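Local coordinates for exopolysaccharide biosynthesis protein (Pantoea stewartii subsp. stewartii DC283, PDB 6TGF) that modifies the glycan of the bacterial biofilm, probably as a hydrolase, with a parallel beta-helix fold like that of bacteriophage tailspikes, at residues Trp544-Asn549 / Asp661-Lys666; Ala602-Ser607 / His674-Arg679; Val614-Tyr619 / Phe630-Gly635. One frame throughout, in Å; residues are numbered along the deposited sequence.

Contact 1. Residues Trp544-Asn549 / Asp661-Lys666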
ATOM      1  N   TRP B 544       8.970  50.588  -7.909  1.00 54.48           N
ATOM      2  CA  TRP B 544       8.162  50.274  -6.701  1.00 53.56           C
ATOM      3  C   TRP B 544       7.517  48.891  -6.857  1.00 52.95           C
ATOM      4  O   TRP B 544       6.897  48.645  -7.909  1.00 53.10           O
ATOM      5  CB  TRP B 544       7.101  51.354  -6.453  1.00 53.86           C
ATOM      6  CG  TRP B 544       7.617  52.566  -5.742  1.00 53.72           C
ATOM      7  CD1 TRP B 544       7.846  53.802  -6.272  1.00 53.89           C
ATOM      8  CD2 TRP B 544       7.971  52.654  -4.350  1.00 53.27           C
ATOM      9  NE1 TRP B 544       8.315  54.653  -5.308  1.00 53.67           N
ATOM     10  CE2 TRP B 544       8.402  53.978  -4.119  1.00 53.17           C
ATOM     11  CE3 TRP B 544       7.964  51.750  -3.282  1.00 52.70           C
ATOM     12  CZ2 TRP B 544       8.821  54.412  -2.863  1.00 52.74           C
ATOM     13  CZ3 TRP B 544       8.380  52.181  -2.042  1.00 52.37           C
ATOM     14  CH2 TRP B 544       8.803  53.494  -1.838  1.00 52.38           C
ATOM     15  N   TYR B 545       7.670  48.035  -5.842  1.00 52.10           N
ATOM     16  CA  TYR B 545       6.990  46.720  -5.706  1.00 51.53           C
ATOM     17  C   TYR B 545       6.206  46.693  -4.390  1.00 50.49           C
ATOM     18  O   TYR B 545       6.700  47.261  -3.396  1.00 49.91           O
ATOM     19  CB  TYR B 545       8.000  45.569  -5.719  1.00 51.40           C
ATOM     20  CG  TYR B 545       8.519  45.177  -7.080  1.00 51.97           C
ATOM     21  CD1 TYR B 545       7.882  44.209  -7.838  1.00 52.29           C
ATOM     22  CD2 TYR B 545       9.661  45.757  -7.604  1.00 52.39           C
ATOM     23  CE1 TYR B 545       8.358  43.836  -9.085  1.00 52.76           C
ATOM     24  CE2 TYR B 545      10.150  45.397  -8.849  1.00 52.93           C
ATOM     25  CZ  TYR B 545       9.497  44.433  -9.594  1.00 53.16           C
ATOM     26  OH  TYR B 545       9.975  44.073 -10.821  1.00 53.71           O
ATOM     27  N   GLU B 546       5.027  46.064  -4.391  1.00 49.73           N
ATOM     28  CA  GLU B 546       4.347  45.582  -3.160  1.00 48.94           C
ATOM     29  C   GLU B 546       4.851  44.161  -2.889  1.00 48.19           C
ATOM     30  O   GLU B 546       4.586  43.275  -3.723  1.00 48.08           O
ATOM     31  CB  GLU B 546       2.824  45.606  -3.303  1.00 49.20           C
ATOM     32  CG  GLU B 546       2.097  45.299  -2.003  1.00 48.93           C
ATOM     33  CD  GLU B 546       0.579  45.310  -2.079  1.00 49.26           C
ATOM     34  OE1 GLU B 546       0.037  45.756  -3.111  1.00 49.80           O
ATOM     35  OE2 GLU B 546      -0.059  44.870  -1.101  1.00 48.91           O
ATOM     36  N   LEU B 547       5.579  43.965  -1.786  1.00 47.51           N
ATOM     37  CA  LEU B 547       6.128  42.640  -1.391  1.00 46.82           C
ATOM     38  C   LEU B 547       4.967  41.726  -0.991  1.00 46.59           C
ATOM     39  O   LEU B 547       4.725  40.736  -1.707  1.00 46.54           O
ATOM     40  CB  LEU B 547       7.128  42.809  -0.241  1.00 46.44           C
ATOM     41  CG  LEU B 547       8.449  43.493  -0.597  1.00 46.40           C
ATOM     42  CD1 LEU B 547       9.392  43.482   0.594  1.00 46.09           C
ATOM     43  CD2 LEU B 547       9.115  42.836  -1.798  1.00 46.49           C
ATOM     44  N   ALA B 548       4.259  42.064   0.089  1.00 46.07           N
ATOM     45  CA  ALA B 548       3.175  41.234   0.661  1.00 45.80           C
ATOM     46  C   ALA B 548       2.335  42.044   1.652  1.00 45.66           C
ATOM     47  O   ALA B 548       2.755  43.155   2.027  1.00 45.66           O
ATOM     48  CB  ALA B 548       3.776  40.024   1.334  1.00 45.43           C
ATOM     49  N   ASN B 549       1.181  41.491   2.038  1.00 45.49           N
ATOM     50  CA  ASN B 549       0.414  41.891   3.246  1.00 45.18           C
ATOM     51  C   ASN B 549       0.780  40.923   4.375  1.00 44.29           C
ATOM     52  O   ASN B 549       0.539  39.712   4.212  1.00 44.10           O
ATOM     53  CB  ASN B 549      -1.097  41.900   3.005  1.00 45.71           C
ATOM     54  CG  ASN B 549      -1.882  42.188   4.267  1.00 46.00           C
ATOM     55  OD1 ASN B 549      -1.802  43.286   4.815  1.00 46.25           O
ATOM     56  ND2 ASN B 549      -2.634  41.208   4.742  1.00 46.05           N
ATOM     57  N   ASP B 661       0.763  37.170   2.791  1.00 40.44           N
ATOM     58  CA  ASP B 661      -0.065  37.298   1.563  1.00 41.10           C
ATOM     59  C   ASP B 661       0.819  37.903   0.473  1.00 41.64           C
ATOM     60  O   ASP B 661       0.751  39.128   0.260  1.00 41.86           O
ATOM     61  CB  ASP B 661      -1.322  38.135   1.810  1.00 41.32           C
ATOM     62  CG  ASP B 661      -2.196  37.618   2.938  1.00 41.23           C
ATOM     63  OD1 ASP B 661      -2.091  36.418   3.261  1.00 41.09           O
ATOM     64  OD2 ASP B 661      -2.971  38.425   3.487  1.00 41.35           O
ATOM     65  N   ALA B 662       1.642  37.063  -0.161  1.00 42.08           N
ATOM     66  CA  ALA B 662       2.647  37.459  -1.174  1.00 42.75           C
ATOM     67  C   ALA B 662       1.938  38.085  -2.380  1.00 43.76           C
ATOM     68  O   ALA B 662       1.036  37.433  -2.942  1.00 43.86           O
ATOM     69  CB  ALA B 662       3.479  36.264  -1.572  1.00 42.55           C
ATOM     70  N   LYS B 663       2.322  39.316  -2.730  1.00 44.68           N
ATOM     71  CA  LYS B 663       1.869  40.042  -3.948  1.00 45.84           C
ATOM     72  C   LYS B 663       3.040  40.098  -4.934  1.00 46.22           C
ATOM     73  O   LYS B 663       2.865  39.648  -6.082  1.00 46.24           O
ATOM     74  CB  LYS B 663       1.376  41.447  -3.587  1.00 46.20           C
ATOM     75  CG  LYS B 663       0.382  41.515  -2.434  1.00 46.27           C
ATOM     76  CD  LYS B 663      -0.961  40.889  -2.740  1.00 46.62           C
ATOM     77  CE  LYS B 663      -1.857  40.809  -1.523  1.00 46.60           C
ATOM     78  NZ  LYS B 663      -3.068  40.000  -1.789  1.00 47.04           N
ATOM     79  N   MET B 664       4.179  40.636  -4.485  1.00 46.78           N
ATOM     80  CA  MET B 664       5.486  40.607  -5.197  1.00 47.43           C
ATOM     81  C   MET B 664       5.295  41.125  -6.630  1.00 48.82           C
ATOM     82  O   MET B 664       5.806  40.487  -7.574  1.00 48.93           O
ATOM     83  CB  MET B 664       6.035  39.175  -5.202  1.00 47.04           C
ATOM     84  CG  MET B 664       7.429  39.043  -4.625  1.00 46.60           C
ATOM     85  SD  MET B 664       7.587  39.547  -2.889  1.00 46.05           S
ATOM     86  CE  MET B 664       6.534  38.339  -2.089  1.00 45.90           C
ATOM     87  N   ALA B 665       4.587  42.252  -6.774  1.00 50.23           N
ATOM     88  CA  ALA B 665       4.127  42.828  -8.060  1.00 51.49           C
ATOM     89  C   ALA B 665       4.458  44.322  -8.118  1.00 52.41           C
ATOM     90  O   ALA B 665       4.490  44.960  -7.048  1.00 52.17           O
ATOM     91  CB  ALA B 665       2.644  42.596  -8.211  1.00 51.80           C
ATOM     92  N   LYS B 666       4.685  44.850  -9.326  1.00 53.97           N
ATOM     93  CA  LYS B 666       4.928  46.297  -9.579  1.00 55.22           C
ATOM     94  C   LYS B 666       3.693  47.091  -9.142  1.00 55.84           C
ATOM     95  O   LYS B 666       2.619  46.887  -9.737  1.00 56.18           O
ATOM     96  CB  LYS B 666       5.251  46.554 -11.054  1.00 56.31           C
ATOM     97  CG  LYS B 666       6.688  46.250 -11.449  1.00 56.74           C
ATOM     98  CD  LYS B 666       6.901  46.108 -12.939  1.00 57.72           C
ATOM     99  CE  LYS B 666       8.194  45.396 -13.277  1.00 57.93           C
ATOM    100  NZ  LYS B 666       8.186  44.872 -14.662  1.00 58.74           N
TER

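Contact 2. Residues Ala602-Ser607 / His674-Arg679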
ATOM      1  N   ALA B 602       0.725  48.787  12.910  1.00 53.35           N
ATOM      2  CA  ALA B 602       2.158  48.413  12.928  1.00 52.43           C
ATOM      3  C   ALA B 602       2.991  49.611  12.463  1.00 51.76           C
ATOM      4  O   ALA B 602       2.433  50.492  11.782  1.00 51.91           O
ATOM      5  CB  ALA B 602       2.387  47.209  12.045  1.00 52.22           C
ATOM      6  N   GLU B 603       4.271  49.638  12.840  1.00 51.04           N
ATOM      7  CA  GLU B 603       5.282  50.612  12.346  1.00 50.78           C
ATOM      8  C   GLU B 603       6.482  49.824  11.815  1.00 49.80           C
ATOM      9  O   GLU B 603       6.615  48.643  12.187  1.00 49.92           O
ATOM     10  CB  GLU B 603       5.665  51.592  13.456  1.00 51.10           C
ATOM     11  CG  GLU B 603       4.576  52.610  13.748  1.00 51.60           C
ATOM     12  CD  GLU B 603       4.686  53.340  15.075  1.00 51.85           C
ATOM     13  OE1 GLU B 603       5.649  53.082  15.822  1.00 51.62           O
ATOM     14  OE2 GLU B 603       3.798  54.168  15.362  1.00 52.33           O
ATOM     15  N   ALA B 604       7.299  50.447  10.964  1.00 49.29           N
ATOM     16  CA  ALA B 604       8.432  49.800  10.261  1.00 48.58           C
ATOM     17  C   ALA B 604       9.713  50.625  10.436  1.00 48.01           C
ATOM     18  O   ALA B 604       9.641  51.740  10.983  1.00 48.47           O
ATOM     19  CB  ALA B 604       8.090  49.610   8.804  1.00 48.66           C
ATOM     20  N   SER B 605      10.836  50.062   9.986  1.00 47.35           N
ATOM     21  CA  SER B 605      12.201  50.650  10.007  1.00 46.73           C
ATOM     22  C   SER B 605      13.144  49.678   9.292  1.00 46.13           C
ATOM     23  O   SER B 605      12.993  48.459   9.515  1.00 46.14           O
ATOM     24  CB  SER B 605      12.655  50.932  11.418  1.00 46.77           C
ATOM     25  OG  SER B 605      14.041  51.236  11.459  1.00 46.65           O
ATOM     26  N   TRP B 606      14.057  50.181   8.454  1.00 45.39           N
ATOM     27  CA  TRP B 606      14.895  49.325   7.571  1.00 44.79           C
ATOM     28  C   TRP B 606      16.346  49.818   7.519  1.00 44.37           C
ATOM     29  O   TRP B 606      16.565  51.044   7.490  1.00 44.72           O
ATOM     30  CB  TRP B 606      14.268  49.223   6.173  1.00 44.94           C
ATOM     31  CG  TRP B 606      14.381  50.458   5.332  1.00 45.10           C
ATOM     32  CD1 TRP B 606      13.608  51.580   5.405  1.00 45.28           C
ATOM     33  CD2 TRP B 606      15.312  50.682   4.259  1.00 45.16           C
ATOM     34  NE1 TRP B 606      13.999  52.489   4.458  1.00 45.43           N
ATOM     35  CE2 TRP B 606      15.041  51.965   3.739  1.00 45.35           C
ATOM     36  CE3 TRP B 606      16.347  49.928   3.690  1.00 45.09           C
ATOM     37  CZ2 TRP B 606      15.772  52.508   2.683  1.00 45.49           C
ATOM     38  CZ3 TRP B 606      17.069  50.466   2.647  1.00 45.17           C
ATOM     39  CH2 TRP B 606      16.783  51.739   2.152  1.00 45.38           C
ATOM     40  N   SER B 607      17.284  48.866   7.513  1.00 43.72           N
ATOM     41  CA  SER B 607      18.748  49.056   7.344  1.00 43.24           C
ATOM     42  C   SER B 607      19.191  48.381   6.041  1.00 42.91           C
ATOM     43  O   SER B 607      18.344  47.730   5.402  1.00 42.89           O
ATOM     44  CB  SER B 607      19.495  48.506   8.530  1.00 43.19           C
ATOM     45  OG  SER B 607      19.061  47.190   8.836  1.00 43.20           O
ATOM     46  N   HIS B 674       2.774  55.313   4.682  1.00 59.42           N
ATOM     47  CA  HIS B 674       3.748  55.772   5.709  1.00 58.86           C
ATOM     48  C   HIS B 674       5.158  55.323   5.309  1.00 57.51           C
ATOM     49  O   HIS B 674       5.349  54.111   5.095  1.00 57.28           O
ATOM     50  CB  HIS B 674       3.363  55.248   7.101  1.00 59.29           C
ATOM     51  CG  HIS B 674       1.910  55.368   7.425  1.00 60.32           C
ATOM     52  ND1 HIS B 674       1.210  56.548   7.260  1.00 61.00           N
ATOM     53  CD2 HIS B 674       1.029  54.470   7.914  1.00 60.88           C
ATOM     54  CE1 HIS B 674      -0.043  56.368   7.628  1.00 61.56           C
ATOM     55  NE2 HIS B 674      -0.180  55.100   8.034  1.00 61.47           N
ATOM     56  N   ALA B 675       6.104  56.262   5.215  1.00 56.53           N
ATOM     57  CA  ALA B 675       7.525  56.002   4.883  1.00 55.47           C
ATOM     58  C   ALA B 675       8.224  55.370   6.093  1.00 54.45           C
ATOM     59  O   ALA B 675       8.088  55.913   7.207  1.00 54.35           O
ATOM     60  CB  ALA B 675       8.206  57.280   4.461  1.00 55.37           C
ATOM     61  N   ALA B 676       8.940  54.263   5.875  1.00 53.37           N
ATOM     62  CA  ALA B 676       9.724  53.542   6.904  1.00 52.32           C
ATOM     63  C   ALA B 676      11.038  54.283   7.145  1.00 51.40           C
ATOM     64  O   ALA B 676      11.806  54.495   6.207  1.00 51.00           O
ATOM     65  CB  ALA B 676       9.964  52.118   6.467  1.00 52.30           C
ATOM     66  N   PRO B 677      11.334  54.713   8.395  1.00 50.53           N
ATOM     67  CA  PRO B 677      12.588  55.403   8.700  1.00 49.92           C
ATOM     68  C   PRO B 677      13.826  54.540   8.416  1.00 49.09           C
ATOM     69  O   PRO B 677      13.830  53.382   8.793  1.00 48.88           O
ATOM     70  CB  PRO B 677      12.510  55.706  10.207  1.00 50.08           C
ATOM     71  CG  PRO B 677      11.038  55.593  10.550  1.00 50.43           C
ATOM     72  CD  PRO B 677      10.477  54.573   9.582  1.00 50.54           C
ATOM     73  N   GLN B 678      14.838  55.129   7.771  1.00 48.45           N
ATOM     74  CA  GLN B 678      16.140  54.477   7.461  1.00 47.74           C
ATOM     75  C   GLN B 678      17.015  54.516   8.716  1.00 46.95           C
ATOM     76  O   GLN B 678      17.496  55.611   9.062  1.00 47.08           O
ATOM     77  CB  GLN B 678      16.834  55.184   6.295  1.00 47.93           C
ATOM     78  CG  GLN B 678      16.001  55.220   5.023  1.00 48.26           C
ATOM     79  CD  GLN B 678      16.632  56.049   3.934  1.00 48.38           C
ATOM     80  OE1 GLN B 678      15.962  56.829   3.259  1.00 48.75           O
ATOM     81  NE2 GLN B 678      17.933  55.886   3.751  1.00 48.24           N
ATOM     82  N   ARG B 679      17.194  53.369   9.380  1.00 46.23           N
ATOM     83  CA  ARG B 679      17.971  53.246  10.643  1.00 45.85           C
ATOM     84  C   ARG B 679      18.660  51.880  10.705  1.00 45.41           C
ATOM     85  O   ARG B 679      18.105  50.914  10.147  1.00 45.51           O
ATOM     86  CB  ARG B 679      17.058  53.369  11.868  1.00 45.87           C
ATOM     87  CG  ARG B 679      16.221  54.637  11.929  1.00 45.98           C
ATOM     88  CD  ARG B 679      15.124  54.503  12.966  1.00 46.09           C
ATOM     89  NE  ARG B 679      14.283  55.688  13.049  1.00 46.29           N
ATOM     90  CZ  ARG B 679      13.201  55.795  13.814  1.00 46.50           C
ATOM     91  NH1 ARG B 679      12.816  54.781  14.574  1.00 46.48           N
ATOM     92  NH2 ARG B 679      12.504  56.918  13.821  1.00 46.79           N
TER
HETATM   93  O   HOH W   1      15.943  49.493  11.016  1.00 21.37           O

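Contact 3. Residues Val614-Tyr619 / Phe630-Gly635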
ATOM      1  N   VAL B 614      17.590  48.064  -2.249  1.00 48.19           N
ATOM      2  CA  VAL B 614      16.412  48.905  -1.876  1.00 48.78           C
ATOM      3  C   VAL B 614      16.885  50.341  -1.607  1.00 49.43           C
ATOM      4  O   VAL B 614      17.922  50.506  -0.936  1.00 49.22           O
ATOM      5  CB  VAL B 614      15.679  48.311  -0.657  1.00 48.41           C
ATOM      6  CG1 VAL B 614      14.555  49.209  -0.159  1.00 48.30           C
ATOM      7  CG2 VAL B 614      15.152  46.914  -0.951  1.00 48.27           C
ATOM      8  N   LEU B 615      16.138  51.331  -2.112  1.00 50.68           N
ATOM      9  CA  LEU B 615      16.391  52.787  -1.918  1.00 51.36           C
ATOM     10  C   LEU B 615      15.424  53.357  -0.873  1.00 51.97           C
ATOM     11  O   LEU B 615      15.875  54.166  -0.039  1.00 52.36           O
ATOM     12  CB  LEU B 615      16.218  53.515  -3.254  1.00 51.69           C
ATOM     13  CG  LEU B 615      17.170  53.103  -4.377  1.00 51.88           C
ATOM     14  CD1 LEU B 615      16.927  53.953  -5.614  1.00 52.37           C
ATOM     15  CD2 LEU B 615      18.625  53.206  -3.945  1.00 51.52           C
ATOM     16  N   ASP B 616      14.147  52.966  -0.935  1.00 52.71           N
ATOM     17  CA  ASP B 616      13.053  53.479  -0.065  1.00 53.32           C
ATOM     18  C   ASP B 616      12.164  52.313   0.381  1.00 53.32           C
ATOM     19  O   ASP B 616      12.118  51.290  -0.332  1.00 53.47           O
ATOM     20  CB  ASP B 616      12.218  54.539  -0.788  1.00 54.20           C
ATOM     21  CG  ASP B 616      12.780  55.946  -0.691  1.00 54.70           C
ATOM     22  OD1 ASP B 616      12.800  56.493   0.431  1.00 54.92           O
ATOM     23  OD2 ASP B 616      13.194  56.484  -1.738  1.00 55.33           O
ATOM     24  N   VAL B 617      11.487  52.479   1.521  1.00 53.24           N
ATOM     25  CA  VAL B 617      10.466  51.532   2.059  1.00 53.14           C
ATOM     26  C   VAL B 617       9.275  52.351   2.568  1.00 53.43           C
ATOM     27  O   VAL B 617       9.498  53.279   3.373  1.00 53.52           O
ATOM     28  CB  VAL B 617      11.047  50.642   3.175  1.00 52.56           C
ATOM     29  CG1 VAL B 617       9.988  49.753   3.810  1.00 52.45           C
ATOM     30  CG2 VAL B 617      12.213  49.804   2.681  1.00 52.32           C
ATOM     31  N   ARG B 618       8.068  52.021   2.104  1.00 53.85           N
ATOM     32  CA  ARG B 618       6.783  52.570   2.611  1.00 54.21           C
ATOM     33  C   ARG B 618       5.871  51.394   2.977  1.00 53.83           C
ATOM     34  O   ARG B 618       6.069  50.300   2.414  1.00 53.25           O
ATOM     35  CB  ARG B 618       6.133  53.484   1.568  1.00 55.03           C
ATOM     36  CG  ARG B 618       7.032  54.618   1.093  1.00 55.48           C
ATOM     37  CD  ARG B 618       6.302  55.600   0.200  1.00 56.23           C
ATOM     38  NE  ARG B 618       5.435  56.485   0.971  1.00 56.61           N
ATOM     39  CZ  ARG B 618       5.787  57.670   1.466  1.00 56.54           C
ATOM     40  NH1 ARG B 618       7.004  58.153   1.275  1.00 56.38           N
ATOM     41  NH2 ARG B 618       4.908  58.377   2.156  1.00 56.86           N
ATOM     42  N   TYR B 619       4.926  51.614   3.895  1.00 53.78           N
ATOM     43  CA  TYR B 619       3.967  50.584   4.372  1.00 53.86           C
ATOM     44  C   TYR B 619       2.577  51.207   4.549  1.00 54.61           C
ATOM     45  O   TYR B 619       2.459  52.448   4.587  1.00 54.75           O
ATOM     46  CB  TYR B 619       4.469  49.938   5.666  1.00 53.29           C
ATOM     47  CG  TYR B 619       4.457  50.838   6.875  1.00 53.10           C
ATOM     48  CD1 TYR B 619       5.526  51.674   7.154  1.00 52.95           C
ATOM     49  CD2 TYR B 619       3.379  50.853   7.745  1.00 53.21           C
ATOM     50  CE1 TYR B 619       5.522  52.505   8.263  1.00 53.06           C
ATOM     51  CE2 TYR B 619       3.359  51.678   8.856  1.00 53.30           C
ATOM     52  CZ  TYR B 619       4.435  52.507   9.120  1.00 53.21           C
ATOM     53  OH  TYR B 619       4.421  53.322  10.213  1.00 53.38           O
ATOM     54  N   PHE B 630       5.776  47.954   0.929  1.00 48.61           N
ATOM     55  CA  PHE B 630       6.279  48.344  -0.414  1.00 48.88           C
ATOM     56  C   PHE B 630       7.779  48.642  -0.315  1.00 48.93           C
ATOM     57  O   PHE B 630       8.215  49.179   0.722  1.00 48.75           O
ATOM     58  CB  PHE B 630       5.521  49.562  -0.948  1.00 49.05           C
ATOM     59  CG  PHE B 630       4.053  49.337  -1.214  1.00 49.17           C
ATOM     60  CD1 PHE B 630       3.143  49.284  -0.170  1.00 49.04           C
ATOM     61  CD2 PHE B 630       3.579  49.199  -2.510  1.00 49.43           C
ATOM     62  CE1 PHE B 630       1.793  49.083  -0.415  1.00 49.37           C
ATOM     63  CE2 PHE B 630       2.228  49.003  -2.753  1.00 49.77           C
ATOM     64  CZ  PHE B 630       1.338  48.943  -1.706  1.00 49.77           C
ATOM     65  N   ILE B 631       8.541  48.294  -1.357  1.00 49.54           N
ATOM     66  CA  ILE B 631       9.997  48.608  -1.473  1.00 49.90           C
ATOM     67  C   ILE B 631      10.255  49.253  -2.841  1.00 50.81           C
ATOM     68  O   ILE B 631       9.705  48.761  -3.846  1.00 50.74           O
ATOM     69  CB  ILE B 631      10.873  47.358  -1.241  1.00 49.60           C
ATOM     70  CG1 ILE B 631      10.620  46.247  -2.265  1.00 49.69           C
ATOM     71  CG2 ILE B 631      10.703  46.845   0.181  1.00 49.22           C
ATOM     72  CD1 ILE B 631      11.788  45.301  -2.435  1.00 49.50           C
ATOM     73  N   ARG B 632      11.039  50.334  -2.858  1.00 51.93           N
ATOM     74  CA  ARG B 632      11.547  50.978  -4.097  1.00 53.04           C
ATOM     75  C   ARG B 632      12.816  50.233  -4.519  1.00 52.98           C
ATOM     76  O   ARG B 632      13.910  50.594  -4.040  1.00 52.51           O
ATOM     77  CB  ARG B 632      11.798  52.473  -3.875  1.00 53.62           C
ATOM     78  CG  ARG B 632      12.076  53.249  -5.154  1.00 54.34           C
ATOM     79  CD  ARG B 632      11.832  54.739  -5.008  1.00 54.78           C
ATOM     80  NE  ARG B 632      11.442  55.334  -6.281  1.00 55.60           N
ATOM     81  CZ  ARG B 632      12.218  56.084  -7.061  1.00 56.21           C
ATOM     82  NH1 ARG B 632      13.462  56.370  -6.711  1.00 56.07           N
ATOM     83  NH2 ARG B 632      11.740  56.557  -8.199  1.00 56.89           N
ATOM     84  N   LEU B 633      12.654  49.205  -5.355  1.00 53.55           N
ATOM     85  CA  LEU B 633      13.754  48.326  -5.827  1.00 53.85           C
ATOM     86  C   LEU B 633      14.725  49.168  -6.665  1.00 54.21           C
ATOM     87  O   LEU B 633      14.257  49.849  -7.598  1.00 54.79           O
ATOM     88  CB  LEU B 633      13.154  47.164  -6.627  1.00 54.15           C
ATOM     89  CG  LEU B 633      14.043  45.934  -6.798  1.00 54.17           C
ATOM     90  CD1 LEU B 633      14.454  45.347  -5.453  1.00 53.76           C
ATOM     91  CD2 LEU B 633      13.347  44.876  -7.638  1.00 54.60           C
ATOM     92  N   ALA B 634      16.017  49.136  -6.317  1.00 54.15           N
ATOM     93  CA  ALA B 634      17.094  49.973  -6.898  1.00 54.63           C
ATOM     94  C   ALA B 634      17.205  49.736  -8.407  1.00 55.32           C
ATOM     95  O   ALA B 634      16.668  48.726  -8.896  1.00 55.27           O
ATOM     96  CB  ALA B 634      18.404  49.673  -6.211  1.00 54.42           C
ATOM     97  N   GLY B 635      17.880  50.645  -9.114  1.00 55.91           N
ATOM     98  CA  GLY B 635      18.236  50.479 -10.535  1.00 56.64           C
ATOM     99  C   GLY B 635      19.315  49.424 -10.701  1.00 56.79           C
ATOM    100  O   GLY B 635      20.259  49.418  -9.884  1.00 56.38           O
TER

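Contact 1. Residues Trp544-Asn549 / Asp661-Lys666
Leu547 O is gripped by two successive backbone amides of 661-666, Met664 N at 2.8 Å and Lys663 N at 3.0 Å, both from the same face of the carbonyl plane. Next along the strand, Glu546 N gives a bond to Ala665 O at 2.9 Å, and Ala665 N answers to Glu546 O. Met664 and Ala665 both face Glu546, a G1 beta bulge; Met664 takes the positive phi of 52°, and the antiparallel register slips by one residue before Ala548 pairs with Ala662. Strand 659-664 forms one margin of a five-stranded antiparallel sheet in the C-terminal region. At the far end, Asn549 holds CG anti to its backbone N (chi1 175°), which lays its amide alongside the Asp661 carboxylate, and ND2 of Asn549 meets Asp661 OD2 at 3.1 Å in a nearly straight bond (171°). Asp661 OD2 lies in the plane of the Asn549 amide, whereas ND2 approaches the carboxylate from its anti side, tilted out of its plane. Arg659 forms a salt bridge to OD2, while Gln628 and Asp626 bond the Asn549 amide. At the opposite end, Lys666 runs alongside Tyr545 and lays CG over the ring face, 4.1 Å from its centroid, a CH-pi contact.

Contact 2. Residues Ala602-Ser607 / His674-Arg679
The Trp606 indole carries the Gln678 side chain over one face, where CB of Gln678 stands 4.1 Å above the Trp606 ring plane, displaced toward the rim. Ala676 O lies in the ring plane at the edge, 3.4 Å from Trp606 NE1. Trp606 CG sits between its backbone N and carbonyl carbon (chi1 73°), which sets the indole beside Gln678, the two side chains running the same way with ring and amide planes 33° apart. The backbones join through a single bridge: Trp606 N donates to Pro677 O at 3.2 Å, and Arg679 N to Trp606 O at 3.1 Å. A water adds a further link, 2.6 Å from Ser605 OG and donating to Arg679 O. Methyl meets methyl between Ala604 CB and Ala676 CB at 3.9 Å. Arg679 forms a salt bridge with Glu693 and bonds Thr573 O of a second subunit, while Gln678 O accepts from Asn684 of the third, so the contact lies at the trimer interface. Strand 602-610 is an edge strand of one antiparallel sheet and pairs there with strand 589-597, whereas strand 674-675 borders the other sheet beside strand 614-620; the contact therefore spans the edges of both.

Contact 3. Residues Val614-Tyr619 / Phe630-Gly635
Arg618 and Phe630 form an antiparallel hydrogen-bonded pair: Phe630 N gives a bond to Arg618 O at 2.8 Å, and Arg618 N returns a longer one to Phe630 O at 3.2 Å. Arg632 serves two residues of the partner segment. Its N bonds Asp616 O at 2.9 Å, and Arg632 O accepts a nearly straight bond (171°) from Leu615 N, at the point where 614-619 turns a corner. On the side of Asp616, that residue and Arg632 run alongside each other with their CB atoms 3.7 Å apart. Their charged ends stay separate, since Asp616 OD2 and Arg632 NH1 are 5.0 Å apart, so any attraction would act at long range. The opposite side is apolar. Ile631 holds CG1 between its backbone N and carbonyl carbon (chi1 62°), which divides its branches: CD1 of Ile631 meets Val614 CG2 at 4.0 Å, the side chains crossing at about a right angle, and CG2 of Ile631 meets Val617 CG2 at 4.2 Å. At the corner, Leu615 CG packs on Ala634 CB.

Around this first shell, Trp544 packs on both Arg618 and Arg632, and the Arg618 guanidinium bonds Ser673 O. The Val614, Val617 and Ile631 face meets Ala591 and Ile593 of strand 589-597 and Trp606 of strand 602-610. The two segments lie on the arms of the beta hairpin 614-620/626-633, which occupies the interior of its five-stranded antiparallel sheet: strand 543-551 flanks the second arm, strand 674-675 flanks the first, and the apolar side lies against the sheet that holds strands 589-597 and 602-610.

How the contacts relate
From the N terminus, the chain first lays down 544-549, later 602-607, and then closes its shortest loop directly, as the hairpin of contact 3. Contact 1 closes next, when 661-666 returns to 544-549, and contact 2 last, when 674-679 meets 602-607. Contacts 1 and 2 therefore cross, with contact 3 nested inside both. Spatially contact 3 lies between them: Tyr545 O is 2.9 Å from Ile631 N, and Ala676 N lies 2.7 Å from Val617 O, both probably hydrogen bonds. Contacts 1 and 2 do not touch: their nearest atoms are about 7 Å apart and their centres about 17 Å. Together they span one sheet from margin to margin, and contact 2 adds the edge of the second.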